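Side-chain contacts in uracil-DNA glycosylase (Nitratifractor salsuginis, PDB 5X3G), which is a member of the uracil-DNA glycosylase family, a compact single-chain alpha/beta protein with a central four-stranded parallel sheet surrounded by helices: residues L31-A34 and L35-L38; Q151-E154 and L155-N158; E244-G247 and P248-L251. All blocks are in the same frame, centred on the assembly; numbering follows the deposited sequence.

Contact 1: residues L31-A34 and L35-L38; sequences LLPA and LMTL
Thr-37 folds back onto Ala-34 as helix 28-35 gives way to loop. Its hydroxyl OG1 donates to Ala-34 O in a short bond of 2.5 Å, running nearly along the C=O axis of the acceptor. The same carbonyl oxygen takes a second bond from Thr-37 N at 2.9 Å, this one reaching it from above the carbonyl plane. With chi1 at 67° the hydroxyl sits between backbone N and carbonyl carbon, turned back toward the helix, while CG2 rests against Ala-34 O and Pro-33 O.

The two residues before it are held in helical fashion. Leu-35 N reaches Leu-31 O at 2.9 Å in an almost straight bond, and Met-36 N finds Leu-32 O at the same length, with a weak further bond to Pro-33 O. Leu-38 N bonds Leu-35 O and closes a type I turn. Pro-33 brings no N-H of its own, and the helix kinks there. Met-36, a selenomethionine, bends at chi3 (-77°), which lays CE 4.1 Å from Leu-32 CB and 4.2 Å from Pro-33 CD. On the buried side Leu-31 and Leu-35 meet loosely, and Phe-189 of helix 179-196 covers Ala-34 and Leu-35.

A carbonyl of the last helical turn, Ala-34 O, is thus satisfied by the hydroxyl and the N-H of one residue, which probably fixes the Thr-37 side chain where the helix stops.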
ATOM      1  N   LEU A  31      -0.881 -12.641  11.793  1.00 26.70           N
ATOM      2  CA  LEU A  31      -0.476 -11.302  12.205  1.00 26.87           C
ATOM      3  C   LEU A  31       0.102 -11.264  13.614  1.00 34.65           C
ATOM      4  O   LEU A  31       1.060 -10.525  13.867  1.00 31.00           O
ATOM      5  CB  LEU A  31      -1.676 -10.356  12.096  1.00 27.38           C
ATOM      6  CG  LEU A  31      -1.473  -8.867  11.836  1.00 32.74           C
ATOM      7  CD1 LEU A  31      -0.450  -8.646  10.734  1.00 23.24           C
ATOM      8  CD2 LEU A  31      -2.810  -8.243  11.456  1.00 26.70           C
ATOM      9  N   LEU A  32      -0.460 -12.040  14.543  1.00 33.71           N
ATOM     10  CA  LEU A  32       0.087 -12.070  15.899  1.00 36.43           C
ATOM     11  C   LEU A  32       1.509 -12.620  15.937  1.00 35.67           C
ATOM     12  O   LEU A  32       2.366 -11.993  16.582  1.00 34.19           O
ATOM     13  CB  LEU A  32      -0.853 -12.852  16.824  1.00 42.22           C
ATOM     14  CG  LEU A  32      -1.656 -12.024  17.829  1.00 39.61           C
ATOM     15  CD1 LEU A  32      -2.388 -10.894  17.123  1.00 37.67           C
ATOM     16  CD2 LEU A  32      -2.632 -12.904  18.589  1.00 36.45           C
ATOM     17  N   PRO A  33       1.834 -13.754  15.298  1.00 33.33           N
ATOM     18  CA  PRO A  33       3.252 -14.154  15.233  1.00 32.22           C
ATOM     19  C   PRO A  33       4.150 -13.079  14.648  1.00 37.41           C
ATOM     20  O   PRO A  33       5.171 -12.727  15.256  1.00 34.33           O
ATOM     21  CB  PRO A  33       3.212 -15.412  14.357  1.00 38.66           C
ATOM     22  CG  PRO A  33       1.876 -15.983  14.605  1.00 33.37           C
ATOM     23  CD  PRO A  33       0.958 -14.802  14.739  1.00 29.29           C
ATOM     24  N   ALA A  34       3.784 -12.536  13.484  1.00 34.25           N
ATOM     25  CA  ALA A  34       4.578 -11.485  12.855  1.00 33.54           C
ATOM     26  C   ALA A  34       4.861 -10.347  13.829  1.00 29.70           C
ATOM     27  O   ALA A  34       6.023 -10.005  14.086  1.00 32.12           O
ATOM     28  CB  ALA A  34       3.856 -10.968  11.610  1.00 35.98           C
ATOM     29  N   LEU A  35       3.803  -9.773  14.409  1.00 24.56           N
ATOM     30  CA  LEU A  35       3.972  -8.681  15.360  1.00 24.70           C
ATOM     31  C   LEU A  35       4.819  -9.091  16.556  1.00 38.36           C
ATOM     32  O   LEU A  35       5.539  -8.256  17.118  1.00 33.51           O
ATOM     33  CB  LEU A  35       2.610  -8.177  15.830  1.00 23.47           C
ATOM     34  CG  LEU A  35       1.825  -7.359  14.808  1.00 25.47           C
ATOM     35  CD1 LEU A  35       0.402  -7.106  15.290  1.00 26.50           C
ATOM     36  CD2 LEU A  35       2.554  -6.049  14.534  1.00 19.90           C
HETATM   37  N   MSE A  36       4.760 -10.359  16.955  1.00 34.06           N
HETATM   38  CA  MSE A  36       5.510 -10.795  18.125  1.00 34.02           C
HETATM   39  C   MSE A  36       7.007 -10.901  17.847  1.00 47.26           C
HETATM   40  O   MSE A  36       7.786 -11.207  18.751  1.00 35.60           O
HETATM   41  CB  MSE A  36       4.975 -12.131  18.642  1.00 43.32           C
HETATM   42  CG  MSE A  36       3.669 -12.005  19.414  1.00 40.90           C
HETATM   43 SE   MSE A  36       3.081 -13.674  20.229  1.00 73.73          SE
HETATM   44  CE  MSE A  36       2.367 -14.581  18.662  1.00 43.96           C
ATOM     45  N   THR A  37       7.413 -10.644  16.599  1.00 31.21           N
ATOM     46  CA  THR A  37       8.836 -10.585  16.289  1.00 31.85           C
ATOM     47  C   THR A  37       9.447  -9.229  16.621  1.00 32.76           C
ATOM     48  O   THR A  37      10.675  -9.113  16.677  1.00 37.76           O
ATOM     49  CB  THR A  37       9.076 -10.919  14.814  1.00 34.93           C
ATOM     50  OG1 THR A  37       8.519  -9.889  13.990  1.00 40.09           O
ATOM     51  CG2 THR A  37       8.430 -12.255  14.456  1.00 30.25           C
ATOM     52  N   LEU A  38       8.623  -8.208  16.846  1.00 35.60           N
ATOM     53  CA  LEU A  38       9.135  -6.915  17.276  1.00 36.04           C
ATOM     54  C   LEU A  38       9.640  -6.995  18.711  1.00 38.17           C
ATOM     55  O   LEU A  38       9.049  -7.658  19.568  1.00 37.11           O
ATOM     56  CB  LEU A  38       8.051  -5.840  17.160  1.00 32.46           C
ATOM     57  CG  LEU A  38       7.479  -5.589  15.761  1.00 33.51           C
ATOM     58  CD1 LEU A  38       6.084  -4.984  15.841  1.00 38.14           C
ATOM     59  CD2 LEU A  38       8.410  -4.698  14.956  1.00 38.82           C
TER

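Contact 2: residues Q151-E154 and L155-N158; sequences QMRE and LREN
Arg-153 and Glu-157, one helical turn apart, lie side by side and point the same way. The touch is between the arginine methylenes and the carboxylate: Arg-153 CD is 3.6 Å from Glu-157 OE2. Arg-153 NH1 stays 4.4 Å from Glu-157 OE1, beyond a salt bridge, and at that distance any attraction is probably weak and long-range; the planes of the two groups are turned 65° apart.

Arg-156 comes at the pair from another direction. Its chain leaves anti to the backbone N (chi1 -173°) and then bends at chi2 and chi3, which brings NH1 to 3.8 Å from Arg-153 CG and sets one guanidinium face toward Glu-157 CG and Arg-153 O, both near the rim. The polar end is held from the next turn, where NH2 forms a salt bridge with Glu-160. On the buried flank the selenium of Met-152 packs 3.9 Å from Leu-155 CD2.

Behind this shell stands the helix start. Glu-154 OE1 accepts from Gln-151 N at 3.1 Å, met from above the carboxylate plane, and from Ser-150 N as well; a negative group here would probably be favoured by the helix dipole. The Gln-151 side chain reaches away to Glu-99 through NE2. Regular backbone bonds follow, from Leu-155 N to Gln-151 O through to Asn-158 N, which meets Glu-154 O at 2.9 Å. With Gln-151 at the N-cap and Glu-154 three residues on, the carboxylate-to-backbone bond is the N3 half of a capping box, typical of the first turn of an alpha-helix.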
ATOM      1  N   GLN A 151     -12.949   9.600  -5.692  1.00 24.00           N
ATOM      2  CA  GLN A 151     -12.281   9.775  -4.412  1.00 31.13           C
ATOM      3  C   GLN A 151     -11.137   8.776  -4.279  1.00 31.54           C
ATOM      4  O   GLN A 151     -11.240   7.631  -4.725  1.00 30.89           O
ATOM      5  CB  GLN A 151     -13.280   9.605  -3.252  1.00 28.41           C
ATOM      6  CG  GLN A 151     -14.288  10.741  -3.135  1.00 31.88           C
ATOM      7  CD  GLN A 151     -13.672  12.005  -2.570  1.00 38.94           C
ATOM      8  OE1 GLN A 151     -12.909  11.958  -1.604  1.00 40.03           O
ATOM      9  NE2 GLN A 151     -13.990  13.140  -3.176  1.00 40.54           N
HETATM   10  N   MSE A 152     -10.043   9.225  -3.666  1.00 26.01           N
HETATM   11  CA  MSE A 152      -8.890   8.366  -3.393  1.00 32.25           C
HETATM   12  C   MSE A 152      -9.286   7.195  -2.497  1.00 26.16           C
HETATM   13  O   MSE A 152      -8.747   6.088  -2.624  1.00 28.88           O
HETATM   14  CB  MSE A 152      -7.765   9.193  -2.757  1.00 28.73           C
HETATM   15  CG  MSE A 152      -6.625   8.404  -2.151  1.00 30.06           C
HETATM   16 SE   MSE A 152      -5.566   7.475  -3.494  1.00 43.19          SE
HETATM   17  CE  MSE A 152      -4.669   9.003  -4.309  1.00 37.55           C
ATOM     18  N   ARG A 153     -10.241   7.448  -1.597  1.00 24.74           N
ATOM     19  CA  ARG A 153     -10.809   6.369  -0.795  1.00 29.26           C
ATOM     20  C   ARG A 153     -11.307   5.234  -1.681  1.00 26.11           C
ATOM     21  O   ARG A 153     -11.096   4.055  -1.372  1.00 25.96           O
ATOM     22  CB  ARG A 153     -11.953   6.895   0.075  1.00 29.62           C
ATOM     23  CG  ARG A 153     -12.489   5.865   1.064  1.00 47.81           C
ATOM     24  CD  ARG A 153     -13.980   6.028   1.366  1.00 37.95           C
ATOM     25  NE  ARG A 153     -14.485   7.380   1.136  1.00 56.29           N
ATOM     26  CZ  ARG A 153     -15.436   7.683   0.255  1.00 51.92           C
ATOM     27  NH1 ARG A 153     -15.990   6.730  -0.483  1.00 52.08           N
ATOM     28  NH2 ARG A 153     -15.836   8.940   0.115  1.00 49.38           N
ATOM     29  N   GLU A 154     -11.960   5.575  -2.797  1.00 25.92           N
ATOM     30  CA  GLU A 154     -12.520   4.558  -3.683  1.00 25.72           C
ATOM     31  C   GLU A 154     -11.442   3.839  -4.483  1.00 25.85           C
ATOM     32  O   GLU A 154     -11.620   2.669  -4.841  1.00 25.86           O
ATOM     33  CB  GLU A 154     -13.541   5.195  -4.624  1.00 21.98           C
ATOM     34  CG  GLU A 154     -14.556   6.082  -3.925  1.00 29.72           C
ATOM     35  CD  GLU A 154     -15.463   6.804  -4.898  1.00 34.13           C
ATOM     36  OE1 GLU A 154     -14.960   7.295  -5.930  1.00 32.30           O
ATOM     37  OE2 GLU A 154     -16.682   6.878  -4.634  1.00 44.30           O
ATOM     38  N   LEU A 155     -10.334   4.518  -4.794  1.00 26.96           N
ATOM     39  CA  LEU A 155      -9.206   3.834  -5.420  1.00 20.21           C
ATOM     40  C   LEU A 155      -8.584   2.823  -4.463  1.00 27.17           C
ATOM     41  O   LEU A 155      -8.261   1.697  -4.861  1.00 21.99           O
ATOM     42  CB  LEU A 155      -8.164   4.854  -5.885  1.00 30.46           C
ATOM     43  CG  LEU A 155      -6.826   4.335  -6.423  1.00 27.48           C
ATOM     44  CD1 LEU A 155      -7.049   3.369  -7.575  1.00 22.47           C
ATOM     45  CD2 LEU A 155      -5.934   5.490  -6.860  1.00 29.30           C
ATOM     46  N   ARG A 156      -8.410   3.210  -3.198  1.00 24.78           N
ATOM     47  CA  ARG A 156      -7.982   2.260  -2.172  1.00 24.44           C
ATOM     48  C   ARG A 156      -8.940   1.073  -2.088  1.00 28.70           C
ATOM     49  O   ARG A 156      -8.517  -0.094  -2.110  1.00 23.70           O
ATOM     50  CB  ARG A 156      -7.877   2.993  -0.831  1.00 22.38           C
ATOM     51  CG  ARG A 156      -7.279   2.208   0.323  1.00 21.35           C
ATOM     52  CD  ARG A 156      -8.365   1.505   1.121  1.00 24.37           C
ATOM     53  NE  ARG A 156      -9.166   2.454   1.893  1.00 29.99           N
ATOM     54  CZ  ARG A 156     -10.311   2.148   2.495  1.00 35.60           C
ATOM     55  NH1 ARG A 156     -10.975   3.075   3.172  1.00 49.37           N
ATOM     56  NH2 ARG A 156     -10.792   0.915   2.419  1.00 27.79           N
ATOM     57  N   GLU A 157     -10.241   1.359  -2.002  1.00 20.37           N
ATOM     58  CA  GLU A 157     -11.245   0.302  -1.930  1.00 33.24           C
ATOM     59  C   GLU A 157     -11.177  -0.616  -3.142  1.00 28.84           C
ATOM     60  O   GLU A 157     -11.395  -1.825  -3.025  1.00 32.51           O
ATOM     61  CB  GLU A 157     -12.641   0.914  -1.808  1.00 31.54           C
ATOM     62  CG  GLU A 157     -12.923   1.573  -0.470  1.00 30.62           C
ATOM     63  CD  GLU A 157     -14.240   2.325  -0.459  1.00 39.52           C
ATOM     64  OE1 GLU A 157     -14.728   2.695  -1.549  1.00 36.20           O
ATOM     65  OE2 GLU A 157     -14.790   2.546   0.640  1.00 40.88           O
ATOM     66  N   ASN A 158     -10.877  -0.060  -4.318  1.00 23.27           N
ATOM     67  CA  ASN A 158     -10.767  -0.886  -5.516  1.00 23.66           C
ATOM     68  C   ASN A 158      -9.500  -1.733  -5.500  1.00 27.30           C
ATOM     69  O   ASN A 158      -9.511  -2.861  -6.005  1.00 24.20           O
ATOM     70  CB  ASN A 158     -10.805  -0.015  -6.771  1.00 19.72           C
ATOM     71  CG  ASN A 158     -12.187   0.538  -7.058  1.00 31.81           C
ATOM     72  OD1 ASN A 158     -13.181   0.104  -6.470  1.00 30.32           O
ATOM     73  ND2 ASN A 158     -12.258   1.490  -7.979  1.00 28.92           N
TER

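Contact 3: residues E244-G247 and P248-L251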
ATOM      1  N   GLU A 244      -0.501  -4.438 -18.281  1.00 27.86           N
ATOM      2  CA  GLU A 244      -0.976  -5.811 -18.197  1.00 31.54           C
ATOM      3  C   GLU A 244      -1.221  -6.246 -16.758  1.00 26.71           C
ATOM      4  O   GLU A 244      -2.136  -7.038 -16.506  1.00 28.73           O
ATOM      5  CB  GLU A 244       0.009  -6.760 -18.880  1.00 31.12           C
ATOM      6  CG  GLU A 244      -0.478  -8.201 -18.907  1.00 46.80           C
ATOM      7  CD  GLU A 244       0.361  -9.098 -19.793  1.00 50.61           C
ATOM      8  OE1 GLU A 244       1.313  -8.593 -20.422  1.00 36.54           O
ATOM      9  OE2 GLU A 244       0.064 -10.310 -19.859  1.00 59.26           O
ATOM     10  N   LEU A 245      -0.438  -5.743 -15.802  1.00 31.68           N
ATOM     11  CA  LEU A 245      -0.684  -6.127 -14.415  1.00 26.31           C
ATOM     12  C   LEU A 245      -1.937  -5.455 -13.858  1.00 28.05           C
ATOM     13  O   LEU A 245      -2.816  -6.124 -13.305  1.00 28.57           O
ATOM     14  CB  LEU A 245       0.530  -5.797 -13.546  1.00 26.43           C
ATOM     15  CG  LEU A 245       0.312  -6.006 -12.044  1.00 19.24           C
ATOM     16  CD1 LEU A 245      -0.090  -7.442 -11.753  1.00 23.26           C
ATOM     17  CD2 LEU A 245       1.563  -5.643 -11.268  1.00 23.28           C
ATOM     18  N   PHE A 246      -2.042  -4.135 -14.005  1.00 28.15           N
ATOM     19  CA  PHE A 246      -3.107  -3.378 -13.358  1.00 26.86           C
ATOM     20  C   PHE A 246      -4.347  -3.213 -14.221  1.00 19.78           C
ATOM     21  O   PHE A 246      -5.421  -2.924 -13.685  1.00 26.80           O
ATOM     22  CB  PHE A 246      -2.592  -1.998 -12.948  1.00 21.48           C
ATOM     23  CG  PHE A 246      -1.512  -2.049 -11.913  1.00 31.42           C
ATOM     24  CD1 PHE A 246      -1.798  -2.430 -10.612  1.00 23.05           C
ATOM     25  CD2 PHE A 246      -0.209  -1.728 -12.241  1.00 28.97           C
ATOM     26  CE1 PHE A 246      -0.802  -2.484  -9.658  1.00 22.02           C
ATOM     27  CE2 PHE A 246       0.788  -1.777 -11.290  1.00 19.25           C
ATOM     28  CZ  PHE A 246       0.495  -2.159  -9.999  1.00 21.03           C
ATOM     29  N   GLY A 247      -4.219  -3.370 -15.535  1.00 22.68           N
ATOM     30  CA  GLY A 247      -5.337  -3.275 -16.446  1.00 27.44           C
ATOM     31  C   GLY A 247      -6.553  -4.081 -16.025  1.00 27.11           C
ATOM     32  O   GLY A 247      -7.659  -3.546 -15.914  1.00 20.57           O
ATOM     33  N   PRO A 248      -6.376  -5.386 -15.781  1.00 25.83           N
ATOM     34  CA  PRO A 248      -7.524  -6.215 -15.372  1.00 22.73           C
ATOM     35  C   PRO A 248      -8.177  -5.779 -14.077  1.00 26.67           C
ATOM     36  O   PRO A 248      -9.301  -6.209 -13.792  1.00 26.52           O
ATOM     37  CB  PRO A 248      -6.911  -7.615 -15.238  1.00 30.00           C
ATOM     38  CG  PRO A 248      -5.746  -7.593 -16.156  1.00 30.21           C
ATOM     39  CD  PRO A 248      -5.183  -6.209 -16.042  1.00 26.88           C
HETATM   40  N   MSE A 249      -7.519  -4.941 -13.289  1.00 23.26           N
HETATM   41  CA  MSE A 249      -8.078  -4.508 -12.021  1.00 19.53           C
HETATM   42  C   MSE A 249      -9.079  -3.379 -12.197  1.00 23.38           C
HETATM   43  O   MSE A 249      -9.962  -3.196 -11.358  1.00 25.05           O
HETATM   44  CB  MSE A 249      -6.960  -4.077 -11.084  1.00 19.20           C
HETATM   45  CG  MSE A 249      -5.935  -5.152 -10.821  1.00 28.99           C
HETATM   46 SE   MSE A 249      -4.793  -4.598  -9.340  1.00 34.38          SE
HETATM   47  CE  MSE A 249      -3.233  -5.712  -9.673  1.00 23.60           C
ATOM     48  N   ASP A 250      -8.930  -2.653 -13.303  1.00 26.22           N
ATOM     49  CA  ASP A 250      -9.695  -1.443 -13.611  1.00 21.75           C
ATOM     50  C   ASP A 250      -9.947  -0.628 -12.345  1.00 30.54           C
ATOM     51  O   ASP A 250     -11.082  -0.390 -11.931  1.00 25.71           O
ATOM     52  CB  ASP A 250     -11.008  -1.777 -14.320  1.00 26.66           C
ATOM     53  CG  ASP A 250     -11.546  -0.604 -15.125  1.00 36.96           C
ATOM     54  OD1 ASP A 250     -10.987   0.510 -15.018  1.00 27.58           O
ATOM     55  OD2 ASP A 250     -12.535  -0.793 -15.866  1.00 35.18           O
ATOM     56  N   LEU A 251      -8.839  -0.198 -11.735  1.00 21.35           N
ATOM     57  CA  LEU A 251      -8.877   0.415 -10.413  1.00 23.60           C
ATOM     58  C   LEU A 251      -9.614   1.748 -10.390  1.00 25.48           C
ATOM     59  O   LEU A 251     -10.025   2.191  -9.311  1.00 24.82           O
ATOM     60  CB  LEU A 251      -7.451   0.599  -9.897  1.00 21.30           C
ATOM     61  CG  LEU A 251      -6.706  -0.716  -9.646  1.00 21.37           C
ATOM     62  CD1 LEU A 251      -5.207  -0.487  -9.559  1.00 23.65           C
ATOM     63  CD2 LEU A 251      -7.225  -1.382  -8.379  1.00 14.26           C
TER
HETATM   64  O   HOH W   1      -6.430  -0.393 -13.161  1.00 22.84           O
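Phe-246 O is gripped twice, by Met-249 N at 2.9 Å and by a water that donates to it at 2.8 Å. The same water accepts from Leu-251 N, also at 2.8 Å, and so bridges the last helical turn to the residue where the chain has already turned off. Met-249 N arrives from above the carbonyl plane, and Asp-250 N meets Gly-247 O in the same manner at 3.0 Å; these i to i+3 bonds mark a tightening into 3-10 geometry. Pro-248 has no N-H to offer, and its CD instead lies 3.2 Å from Glu-244 O. Asp-250 then takes a left-handed backbone conformation (phi 37°, psi 61°), where the winding stops, with its carboxylate bound by Arg-127 in a salt bridge.

Leu-245 and Phe-246 meet the side chain of Met-249, a selenomethionine extended beyond CG. Its CE touches Phe-246 CD1 at 3.7 Å and Leu-245 CD1 at 4.1 Å, while the selenium stands at the edge of the phenyl ring, 5.2 Å from its centroid, in a Met-aromatic contact. Leu-251 CD1 adds a looser touch at Phe-246 CD1, and Leu-245 CD2 lies over one face of the ring, toward its rim.

Beyond the turn, Phe-246 meets Phe-119 of helix 114-126 edge-to-face, and both Leu-245 and Phe-246 pack on strand 225-228. The helix end thus rests on this outermost strand and on helix 114-126, and the turn after it reaches Leu-155 and Phe-159 of helix 152-161 through Leu-251.

The three contacts follow one another along the chain, each within a continuous run of eight residues; none nests in or crosses another, and none closes a long loop. Contact 1 lies at the exit of helix 28-35, beside helices 11-20 and 179-196. Contact 2 opens helix 152-161, which leads into the outermost strand 164-168. Contact 3 ends helix 240-246 near the C terminus. Contact 1 stands across the chain's centre from the others, with centres about 28 Å from contact 2 and 32 Å from contact 3. Contacts 2 and 3 touch: Asn-158 ND2 probably hydrogen-bonds Leu-251 O at 2.7 Å, tying the C-terminal segment to helix 152-161.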